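Local coordinates for protein CELL division inhibitor (Pyrococcus furiosus, PDB 1G3Q) that binds ADP and magnesium and, as a MinD-type P-loop ATPase, probably hydrolyses ATP in the control of cell division, at residues Gly167-Tyr173 / Leu193-Glu199; Pro143-Leu148 / Arg178-Pro182. All coordinates share one frame; numbering follows the deposited sequence.

Contact 1: Gly167-Tyr173 / Leu193-Glu199. With ADP (adenosine-5'-diphosphate), chain C.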
ATOM      1  N   GLY A 167      -2.739 -12.539   2.522  1.00 23.15           N
ATOM      2  CA  GLY A 167      -3.953 -12.848   1.792  1.00 22.63           C
ATOM      3  C   GLY A 167      -4.174 -11.765   0.755  1.00 22.40           C
ATOM      4  O   GLY A 167      -3.227 -11.071   0.382  1.00 21.87           O
ATOM      5  N   PHE A 168      -5.409 -11.599   0.293  1.00 22.21           N
ATOM      6  CA  PHE A 168      -5.677 -10.581  -0.709  1.00 22.82           C
ATOM      7  C   PHE A 168      -6.925  -9.747  -0.447  1.00 22.80           C
ATOM      8  O   PHE A 168      -7.795 -10.121   0.343  1.00 22.61           O
ATOM      9  CB  PHE A 168      -5.763 -11.222  -2.102  1.00 23.27           C
ATOM     10  CG  PHE A 168      -7.067 -11.928  -2.382  1.00 24.04           C
ATOM     11  CD1 PHE A 168      -8.026 -11.342  -3.206  1.00 24.04           C
ATOM     12  CD2 PHE A 168      -7.327 -13.188  -1.847  1.00 24.39           C
ATOM     13  CE1 PHE A 168      -9.222 -11.999  -3.498  1.00 24.53           C
ATOM     14  CE2 PHE A 168      -8.521 -13.855  -2.132  1.00 24.29           C
ATOM     15  CZ  PHE A 168      -9.470 -13.259  -2.959  1.00 24.55           C
ATOM     16  N   VAL A 169      -6.982  -8.602  -1.116  1.00 22.65           N
ATOM     17  CA  VAL A 169      -8.105  -7.685  -1.014  1.00 22.32           C
ATOM     18  C   VAL A 169      -8.751  -7.621  -2.389  1.00 22.37           C
ATOM     19  O   VAL A 169      -8.066  -7.418  -3.393  1.00 22.28           O
ATOM     20  CB  VAL A 169      -7.641  -6.258  -0.627  1.00 22.53           C
ATOM     21  CG1 VAL A 169      -8.826  -5.297  -0.656  1.00 21.80           C
ATOM     22  CG2 VAL A 169      -7.001  -6.273   0.756  1.00 22.41           C
ATOM     23  N   LEU A 170     -10.064  -7.816  -2.439  1.00 22.40           N
ATOM     24  CA  LEU A 170     -10.786  -7.751  -3.702  1.00 22.64           C
ATOM     25  C   LEU A 170     -11.343  -6.339  -3.771  1.00 22.65           C
ATOM     26  O   LEU A 170     -12.391  -6.045  -3.200  1.00 22.66           O
ATOM     27  CB  LEU A 170     -11.928  -8.770  -3.727  1.00 22.57           C
ATOM     28  CG  LEU A 170     -12.728  -8.868  -5.029  1.00 22.50           C
ATOM     29  CD1 LEU A 170     -11.812  -9.301  -6.168  1.00 22.70           C
ATOM     30  CD2 LEU A 170     -13.861  -9.871  -4.850  1.00 22.77           C
ATOM     31  N   ASN A 171     -10.632  -5.464  -4.470  1.00 22.86           N
ATOM     32  CA  ASN A 171     -11.042  -4.073  -4.578  1.00 23.30           C
ATOM     33  C   ASN A 171     -11.885  -3.753  -5.807  1.00 24.13           C
ATOM     34  O   ASN A 171     -11.854  -4.469  -6.811  1.00 24.04           O
ATOM     35  CB  ASN A 171      -9.798  -3.176  -4.538  1.00 22.19           C
ATOM     36  CG  ASN A 171     -10.143  -1.701  -4.485  1.00 22.16           C
ATOM     37  OD1 ASN A 171     -11.067  -1.296  -3.780  1.00 21.25           O
ATOM     38  ND2 ASN A 171      -9.389  -0.889  -5.219  1.00 21.28           N
ATOM     39  N   ARG A 172     -12.648  -2.668  -5.702  1.00 25.20           N
ATOM     40  CA  ARG A 172     -13.508  -2.195  -6.776  1.00 26.24           C
ATOM     41  C   ARG A 172     -14.575  -3.214  -7.175  1.00 27.07           C
ATOM     42  O   ARG A 172     -14.927  -3.337  -8.348  1.00 26.72           O
ATOM     43  CB  ARG A 172     -12.648  -1.815  -7.981  1.00 27.03           C
ATOM     44  CG  ARG A 172     -11.389  -1.062  -7.570  1.00 27.68           C
ATOM     45  CD  ARG A 172     -10.823  -0.214  -8.685  1.00 28.14           C
ATOM     46  NE  ARG A 172     -11.731   0.864  -9.070  1.00 28.32           N
ATOM     47  CZ  ARG A 172     -11.405   1.845  -9.904  1.00 28.12           C
ATOM     48  NH1 ARG A 172     -10.191   1.885 -10.434  1.00 28.51           N
ATOM     49  NH2 ARG A 172     -12.293   2.778 -10.218  1.00 28.57           N
ATOM     50  N   TYR A 173     -15.094  -3.938  -6.189  1.00 27.88           N
ATOM     51  CA  TYR A 173     -16.122  -4.932  -6.458  1.00 29.14           C
ATOM     52  C   TYR A 173     -17.477  -4.259  -6.637  1.00 29.95           C
ATOM     53  O   TYR A 173     -17.881  -3.431  -5.823  1.00 29.53           O
ATOM     54  CB  TYR A 173     -16.205  -5.946  -5.316  1.00 29.26           C
ATOM     55  CG  TYR A 173     -17.225  -7.033  -5.569  1.00 29.48           C
ATOM     56  CD1 TYR A 173     -17.035  -7.970  -6.585  1.00 29.78           C
ATOM     57  CD2 TYR A 173     -18.400  -7.101  -4.823  1.00 29.72           C
ATOM     58  CE1 TYR A 173     -17.992  -8.950  -6.854  1.00 29.84           C
ATOM     59  CE2 TYR A 173     -19.365  -8.076  -5.084  1.00 29.85           C
ATOM     60  CZ  TYR A 173     -19.154  -8.995  -6.100  1.00 29.83           C
ATOM     61  OH  TYR A 173     -20.102  -9.957  -6.360  1.00 30.08           O
ATOM     62  N   LEU A 193      -9.140 -14.489   1.509  1.00 30.17           N
ATOM     63  CA  LEU A 193      -9.762 -13.231   1.121  1.00 29.17           C
ATOM     64  C   LEU A 193      -9.891 -12.448   2.423  1.00 28.19           C
ATOM     65  O   LEU A 193     -10.693 -12.799   3.286  1.00 27.87           O
ATOM     66  CB  LEU A 193     -11.148 -13.479   0.520  1.00 29.45           C
ATOM     67  CG  LEU A 193     -12.008 -12.241   0.247  1.00 29.81           C
ATOM     68  CD1 LEU A 193     -11.280 -11.299  -0.701  1.00 30.08           C
ATOM     69  CD2 LEU A 193     -13.339 -12.666  -0.345  1.00 30.05           C
ATOM     70  N   LEU A 194      -9.093 -11.397   2.571  1.00 27.07           N
ATOM     71  CA  LEU A 194      -9.116 -10.604   3.795  1.00 25.96           C
ATOM     72  C   LEU A 194     -10.165  -9.504   3.812  1.00 25.29           C
ATOM     73  O   LEU A 194     -10.603  -9.078   4.882  1.00 25.03           O
ATOM     74  CB  LEU A 194      -7.736 -10.000   4.049  1.00 25.76           C
ATOM     75  CG  LEU A 194      -6.600 -11.021   4.136  1.00 26.00           C
ATOM     76  CD1 LEU A 194      -5.313 -10.310   4.501  1.00 25.59           C
ATOM     77  CD2 LEU A 194      -6.934 -12.085   5.175  1.00 25.66           C
ATOM     78  N   ALA A 195     -10.571  -9.041   2.636  1.00 24.15           N
ATOM     79  CA  ALA A 195     -11.573  -7.990   2.571  1.00 23.38           C
ATOM     80  C   ALA A 195     -12.033  -7.688   1.163  1.00 22.72           C
ATOM     81  O   ALA A 195     -11.272  -7.812   0.200  1.00 22.57           O
ATOM     82  CB  ALA A 195     -11.032  -6.712   3.215  1.00 23.59           C
ATOM     83  N   VAL A 196     -13.297  -7.299   1.058  1.00 21.64           N
ATOM     84  CA  VAL A 196     -13.881  -6.923  -0.213  1.00 21.15           C
ATOM     85  C   VAL A 196     -14.136  -5.430  -0.089  1.00 20.84           C
ATOM     86  O   VAL A 196     -14.902  -4.995   0.771  1.00 20.81           O
ATOM     87  CB  VAL A 196     -15.228  -7.640  -0.469  1.00 21.65           C
ATOM     88  CG1 VAL A 196     -15.814  -7.183  -1.793  1.00 21.46           C
ATOM     89  CG2 VAL A 196     -15.025  -9.149  -0.486  1.00 21.40           C
ATOM     90  N   ILE A 197     -13.459  -4.643  -0.916  1.00 20.30           N
ATOM     91  CA  ILE A 197     -13.644  -3.196  -0.907  1.00 19.91           C
ATOM     92  C   ILE A 197     -14.529  -2.906  -2.113  1.00 19.70           C
ATOM     93  O   ILE A 197     -14.127  -3.107  -3.260  1.00 19.23           O
ATOM     94  CB  ILE A 197     -12.305  -2.439  -1.067  1.00 19.71           C
ATOM     95  CG1 ILE A 197     -11.294  -2.916  -0.020  1.00 19.97           C
ATOM     96  CG2 ILE A 197     -12.542  -0.933  -0.919  1.00 20.07           C
ATOM     97  CD1 ILE A 197     -11.710  -2.661   1.426  1.00 19.82           C
ATOM     98  N   PRO A 198     -15.755  -2.436  -1.868  1.00 19.82           N
ATOM     99  CA  PRO A 198     -16.659  -2.147  -2.980  1.00 19.73           C
ATOM    100  C   PRO A 198     -16.268  -0.932  -3.807  1.00 19.78           C
ATOM    101  O   PRO A 198     -15.527  -0.061  -3.342  1.00 19.87           O
ATOM    102  CB  PRO A 198     -17.996  -1.946  -2.276  1.00 20.10           C
ATOM    103  CG  PRO A 198     -17.579  -1.271  -0.998  1.00 20.06           C
ATOM    104  CD  PRO A 198     -16.381  -2.099  -0.574  1.00 19.63           C
ATOM    105  N   GLU A 199     -16.746  -0.899  -5.046  1.00 19.78           N
ATOM    106  CA  GLU A 199     -16.512   0.242  -5.923  1.00 19.69           C
ATOM    107  C   GLU A 199     -17.347   1.288  -5.199  1.00 19.53           C
ATOM    108  O   GLU A 199     -18.540   1.076  -4.958  1.00 18.97           O
ATOM    109  CB  GLU A 199     -17.087  -0.030  -7.316  1.00 21.01           C
ATOM    110  CG  GLU A 199     -16.886   1.085  -8.341  1.00 21.75           C
ATOM    111  CD  GLU A 199     -15.423   1.399  -8.588  1.00 22.40           C
ATOM    112  OE1 GLU A 199     -14.576   0.510  -8.373  1.00 23.66           O
ATOM    113  OE2 GLU A 199     -15.119   2.532  -9.011  1.00 22.94           O
TER
HETATM  114  PB  ADP C 238      -2.850   2.026  -7.948  1.00 18.51           P
HETATM  115  O1B ADP C 238      -2.286   2.390  -9.231  1.00 18.62           O
HETATM  116  O2B ADP C 238      -3.023   0.566  -7.874  1.00 17.61           O
HETATM  117  O3B ADP C 238      -2.047   2.568  -6.604  1.00 17.20           O
HETATM  118  PA  ADP C 238      -4.901   3.725  -6.992  1.00 18.69           P
HETATM  119  O1A ADP C 238      -4.349   5.019  -7.203  1.00 17.45           O
HETATM  120  O2A ADP C 238      -4.920   3.323  -5.610  1.00 18.14           O
HETATM  121  O3A ADP C 238      -4.268   2.639  -7.841  1.00 18.24           O
HETATM  122  O5' ADP C 238      -6.322   3.798  -7.476  1.00 17.70           O
HETATM  123  C5' ADP C 238      -6.702   4.185  -8.852  1.00 18.36           C
HETATM  124  C4' ADP C 238      -7.890   5.077  -8.871  1.00 18.67           C
HETATM  125  O4' ADP C 238      -9.116   4.345  -8.584  1.00 19.06           O
HETATM  126  C3' ADP C 238      -7.871   6.177  -7.856  1.00 19.08           C
HETATM  127  O3' ADP C 238      -8.262   7.411  -8.452  1.00 19.96           O
HETATM  128  C2' ADP C 238      -8.852   5.800  -6.788  1.00 18.91           C
HETATM  129  O2' ADP C 238      -9.522   6.882  -6.146  1.00 18.49           O
HETATM  130  C1' ADP C 238      -9.827   4.928  -7.458  1.00 18.98           C
HETATM  131  N9  ADP C 238     -10.266   3.763  -6.640  1.00 18.66           N
HETATM  132  C8  ADP C 238      -9.560   2.723  -6.015  1.00 18.53           C
HETATM  133  N7  ADP C 238     -10.286   1.857  -5.368  1.00 18.53           N
HETATM  134  C5  ADP C 238     -11.568   2.321  -5.555  1.00 18.56           C
HETATM  135  C6  ADP C 238     -12.834   1.844  -5.112  1.00 18.87           C
HETATM  136  N6  ADP C 238     -12.904   0.741  -4.367  1.00 18.65           N
HETATM  137  N1  ADP C 238     -13.977   2.558  -5.479  1.00 18.76           N
HETATM  138  C2  ADP C 238     -13.878   3.689  -6.244  1.00 19.29           C
HETATM  139  N3  ADP C 238     -12.716   4.211  -6.706  1.00 18.62           N
HETATM  140  C4  ADP C 238     -11.592   3.485  -6.330  1.00 18.86           C

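Contact 2: Pro143-Leu148 / Arg178-Pro182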
ATOM      1  N   PRO A 143     -11.756  -7.613  -9.606  1.00 31.25           N
ATOM      2  CA  PRO A 143     -12.523  -8.802  -9.998  1.00 32.12           C
ATOM      3  C   PRO A 143     -12.316  -9.324 -11.426  1.00 32.85           C
ATOM      4  O   PRO A 143     -13.202  -9.977 -11.975  1.00 33.43           O
ATOM      5  CB  PRO A 143     -13.973  -8.373  -9.758  1.00 32.03           C
ATOM      6  CG  PRO A 143     -13.857  -7.309  -8.702  1.00 31.68           C
ATOM      7  CD  PRO A 143     -12.662  -6.533  -9.184  1.00 31.57           C
ATOM      8  N   GLU A 144     -11.163  -9.038 -12.027  1.00 33.49           N
ATOM      9  CA  GLU A 144     -10.873  -9.507 -13.383  1.00 33.96           C
ATOM     10  C   GLU A 144      -9.973 -10.734 -13.311  1.00 33.39           C
ATOM     11  O   GLU A 144      -8.958 -10.721 -12.620  1.00 33.04           O
ATOM     12  CB  GLU A 144     -10.163  -8.423 -14.196  1.00 35.31           C
ATOM     13  CG  GLU A 144     -11.015  -7.219 -14.554  1.00 37.40           C
ATOM     14  CD  GLU A 144     -10.237  -6.187 -15.355  1.00 38.87           C
ATOM     15  OE1 GLU A 144      -9.228  -5.665 -14.832  1.00 39.67           O
ATOM     16  OE2 GLU A 144     -10.629  -5.901 -16.509  1.00 39.95           O
ATOM     17  N   ILE A 145     -10.333 -11.790 -14.037  1.00 33.17           N
ATOM     18  CA  ILE A 145      -9.536 -13.011 -14.012  1.00 32.65           C
ATOM     19  C   ILE A 145      -8.066 -12.745 -14.331  1.00 32.41           C
ATOM     20  O   ILE A 145      -7.178 -13.274 -13.663  1.00 32.41           O
ATOM     21  CB  ILE A 145     -10.093 -14.079 -14.996  1.00 32.67           C
ATOM     22  CG1 ILE A 145      -9.323 -15.392 -14.828  1.00 32.54           C
ATOM     23  CG2 ILE A 145      -9.977 -13.589 -16.435  1.00 32.66           C
ATOM     24  CD1 ILE A 145      -9.369 -15.960 -13.418  1.00 32.23           C
ATOM     25  N   SER A 146      -7.808 -11.920 -15.341  1.00 32.28           N
ATOM     26  CA  SER A 146      -6.435 -11.604 -15.720  1.00 32.49           C
ATOM     27  C   SER A 146      -5.711 -10.888 -14.581  1.00 32.01           C
ATOM     28  O   SER A 146      -4.526 -11.120 -14.336  1.00 32.11           O
ATOM     29  CB  SER A 146      -6.418 -10.735 -16.981  1.00 32.94           C
ATOM     30  OG  SER A 146      -7.199  -9.564 -16.806  1.00 34.78           O
ATOM     31  N   CYS A 147      -6.426 -10.015 -13.884  1.00 31.38           N
ATOM     32  CA  CYS A 147      -5.832  -9.285 -12.774  1.00 30.75           C
ATOM     33  C   CYS A 147      -5.592 -10.251 -11.618  1.00 30.42           C
ATOM     34  O   CYS A 147      -4.585 -10.166 -10.924  1.00 29.88           O
ATOM     35  CB  CYS A 147      -6.755  -8.148 -12.333  1.00 30.55           C
ATOM     36  SG  CYS A 147      -6.031  -7.074 -11.068  1.00 30.24           S
ATOM     37  N   LEU A 148      -6.523 -11.179 -11.422  1.00 30.60           N
ATOM     38  CA  LEU A 148      -6.394 -12.164 -10.356  1.00 30.77           C
ATOM     39  C   LEU A 148      -5.189 -13.071 -10.599  1.00 30.89           C
ATOM     40  O   LEU A 148      -4.339 -13.234  -9.723  1.00 30.27           O
ATOM     41  CB  LEU A 148      -7.663 -13.016 -10.258  1.00 30.72           C
ATOM     42  CG  LEU A 148      -8.950 -12.318  -9.813  1.00 31.05           C
ATOM     43  CD1 LEU A 148     -10.124 -13.273  -9.959  1.00 31.10           C
ATOM     44  CD2 LEU A 148      -8.815 -11.852  -8.370  1.00 31.00           C
ATOM     45  N   ARG A 178     -19.874  -7.969 -14.528  1.00 41.87           N
ATOM     46  CA  ARG A 178     -19.003  -9.048 -14.975  1.00 41.50           C
ATOM     47  C   ARG A 178     -17.978  -9.417 -13.905  1.00 40.84           C
ATOM     48  O   ARG A 178     -17.196 -10.352 -14.081  1.00 40.62           O
ATOM     49  CB  ARG A 178     -18.280  -8.637 -16.262  1.00 42.32           C
ATOM     50  CG  ARG A 178     -19.165  -7.913 -17.276  1.00 43.35           C
ATOM     51  CD  ARG A 178     -20.452  -8.678 -17.570  1.00 44.29           C
ATOM     52  NE  ARG A 178     -20.205  -9.975 -18.194  1.00 45.32           N
ATOM     53  CZ  ARG A 178     -19.648 -10.138 -19.391  1.00 45.72           C
ATOM     54  NH1 ARG A 178     -19.275  -9.083 -20.104  1.00 45.79           N
ATOM     55  NH2 ARG A 178     -19.469 -11.359 -19.880  1.00 46.01           N
ATOM     56  N   ASP A 179     -17.987  -8.683 -12.796  1.00 39.87           N
ATOM     57  CA  ASP A 179     -17.047  -8.941 -11.711  1.00 39.06           C
ATOM     58  C   ASP A 179     -17.162 -10.346 -11.144  1.00 38.69           C
ATOM     59  O   ASP A 179     -18.260 -10.870 -10.957  1.00 38.48           O
ATOM     60  CB  ASP A 179     -17.244  -7.943 -10.567  1.00 38.89           C
ATOM     61  CG  ASP A 179     -16.975  -6.516 -10.985  1.00 38.63           C
ATOM     62  OD1 ASP A 179     -16.046  -6.295 -11.788  1.00 38.28           O
ATOM     63  OD2 ASP A 179     -17.686  -5.615 -10.496  1.00 38.65           O
ATOM     64  N   ILE A 180     -16.014 -10.949 -10.866  1.00 38.32           N
ATOM     65  CA  ILE A 180     -15.965 -12.282 -10.290  1.00 37.90           C
ATOM     66  C   ILE A 180     -16.321 -12.148  -8.813  1.00 37.56           C
ATOM     67  O   ILE A 180     -15.677 -11.396  -8.082  1.00 37.59           O
ATOM     68  CB  ILE A 180     -14.548 -12.882 -10.419  1.00 37.92           C
ATOM     69  CG1 ILE A 180     -14.158 -12.969 -11.897  1.00 37.99           C
ATOM     70  CG2 ILE A 180     -14.494 -14.250  -9.758  1.00 38.02           C
ATOM     71  CD1 ILE A 180     -12.743 -13.450 -12.137  1.00 37.93           C
ATOM     72  N   PRO A 181     -17.363 -12.863  -8.355  1.00 37.17           N
ATOM     73  CA  PRO A 181     -17.757 -12.780  -6.944  1.00 36.83           C
ATOM     74  C   PRO A 181     -16.631 -13.208  -6.005  1.00 36.37           C
ATOM     75  O   PRO A 181     -15.799 -14.040  -6.362  1.00 36.29           O
ATOM     76  CB  PRO A 181     -18.977 -13.700  -6.870  1.00 36.95           C
ATOM     77  CG  PRO A 181     -18.721 -14.698  -7.963  1.00 37.36           C
ATOM     78  CD  PRO A 181     -18.213 -13.820  -9.083  1.00 37.15           C
ATOM     79  N   PRO A 182     -16.597 -12.644  -4.787  1.00 36.31           N
ATOM     80  CA  PRO A 182     -15.574 -12.950  -3.779  1.00 36.11           C
ATOM     81  C   PRO A 182     -15.269 -14.426  -3.527  1.00 36.11           C
ATOM     82  O   PRO A 182     -14.105 -14.824  -3.516  1.00 35.65           O
ATOM     83  CB  PRO A 182     -16.093 -12.236  -2.527  1.00 36.07           C
ATOM     84  CG  PRO A 182     -17.572 -12.156  -2.754  1.00 36.50           C
ATOM     85  CD  PRO A 182     -17.646 -11.789  -4.209  1.00 36.25           C
TER

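Contact 1: Gly167-Tyr173 / Leu193-Glu199
Strands 164-173 and 193-198 are the two strands of a beta-alpha-beta unit at one edge of the MinD sheet, and where they end they hold the adenine of ADP. Over 167-171 and 193-198 the strand axes run parallel, 15° apart, with a closest approach of 4.7 Å. The ladder alternates between partners: L194 N donates to F168 O, L170 N to A195 O, and I197 N to L170 O at 2.9 Å, this last from above the carbonyl plane. Past the corner at R172, Y173 N donates to I197 O and E199 N to Y173 O.

On the face that carries F168, L170, L193 and V196, methyl CD1 of L193 sits over one face of the F168 ring, 3.8 Å from its centroid, a CH-pi contact that P182 and M189 of helix 182-189 help to cover. V169 and I197 meet on the other face, their CG1 atoms pressed to 3.5 Å, with helix 221-235 against I197.

The base is read by both strands. N171 has CG anti to the backbone N, which carries its amide to N6 and N7 of the adenine: OD1 accepts from ADP N6 at 2.8 Å while ND2 donates to ADP N7. The same ND2 also bonds to T14 O of the P-loop, tying N171 to the loop that binds the phosphates. A second N6 bond goes to P198 O. R172 grips E199 side-on in a salt bridge, the guanidinium and carboxylate planes only 21° apart, with one guanidinium face toward ADP C4. Both carboxylate oxygens use their syn lone pairs: OE1 takes R172 NE at 3.0 Å, and OE2 takes R172 NH2 at 3.1 Å in a nearly straight bond (176°).

Contact 2: Pro143-Leu148 / Arg178-Pro182
P143 and I145, where the chain leaves strand 136-141 and enters helix 145-160, are packed by D179 and I180 of the loop that precedes helix 182-189. The contact thus joins two neighbouring strand-to-helix connections of the P-loop NTPase fold, at the N-terminal ends of both helices; E144 and P181 occupy the two N-cap positions.

One backbone hydrogen bond supplies the polar link. I180 N donates to P143 O over 3.2 Å, lying in the carbonyl plane on a lone pair, with an N-H...O angle of 160°. I180 O, by contrast, is buried without a polar partner in the model.

Van der Waals contact between the proline ring and D179 flanks this bond. P143 and D179 lie side by side and point the same way, CB against CB at 3.4 Å, and the D179 carboxylate continues along the proline ring, OD1 standing 3.6 Å from P143 CB. The other oxygen, OD2, is taken by the backbone amides of G174 and S176, which pins the carboxylate within its own loop. With an alanine here in place of the aspartate, the amides of G174 and S176 would probably lose their acceptor and the proline ring its carboxylate neighbour.

The apolar part is carried by I180. Its CG1 lies anti to the carbonyl carbon (chi1 -60°), and with chi2 extended the chain passes P143 O, 3.1 Å from CG1, to reach the first turn of helix 145-160. There CD1 approaches I145 at its backbone N, while V188 and M189 of helix 182-189 touch I145 and L148. L148 and I180 meet tip to tip, their CD1 methyls a tight 3.4 Å apart.

The centres of contacts 1 and 2 are 10 Å apart, and their segments alternate along the chain: 143-148, 167-173, 178-182, 193-199. Strand 164-173 follows helix 145-160 and belongs to contact 1, while the connection from that strand to helix 182-189 supplies the second half of contact 2. The two meet directly, P143 CD lying 3.2 Å from N171 O and P182 CB 3.5 Å from L193 CD2. Contact 1 pairs the edge strand 193-198 with its neighbour, and the ends of both hold adenine; contact 2 packs the adjoining helix starts against it, with P143 about 9 Å from ADP between nearest side-chain and ligand atoms.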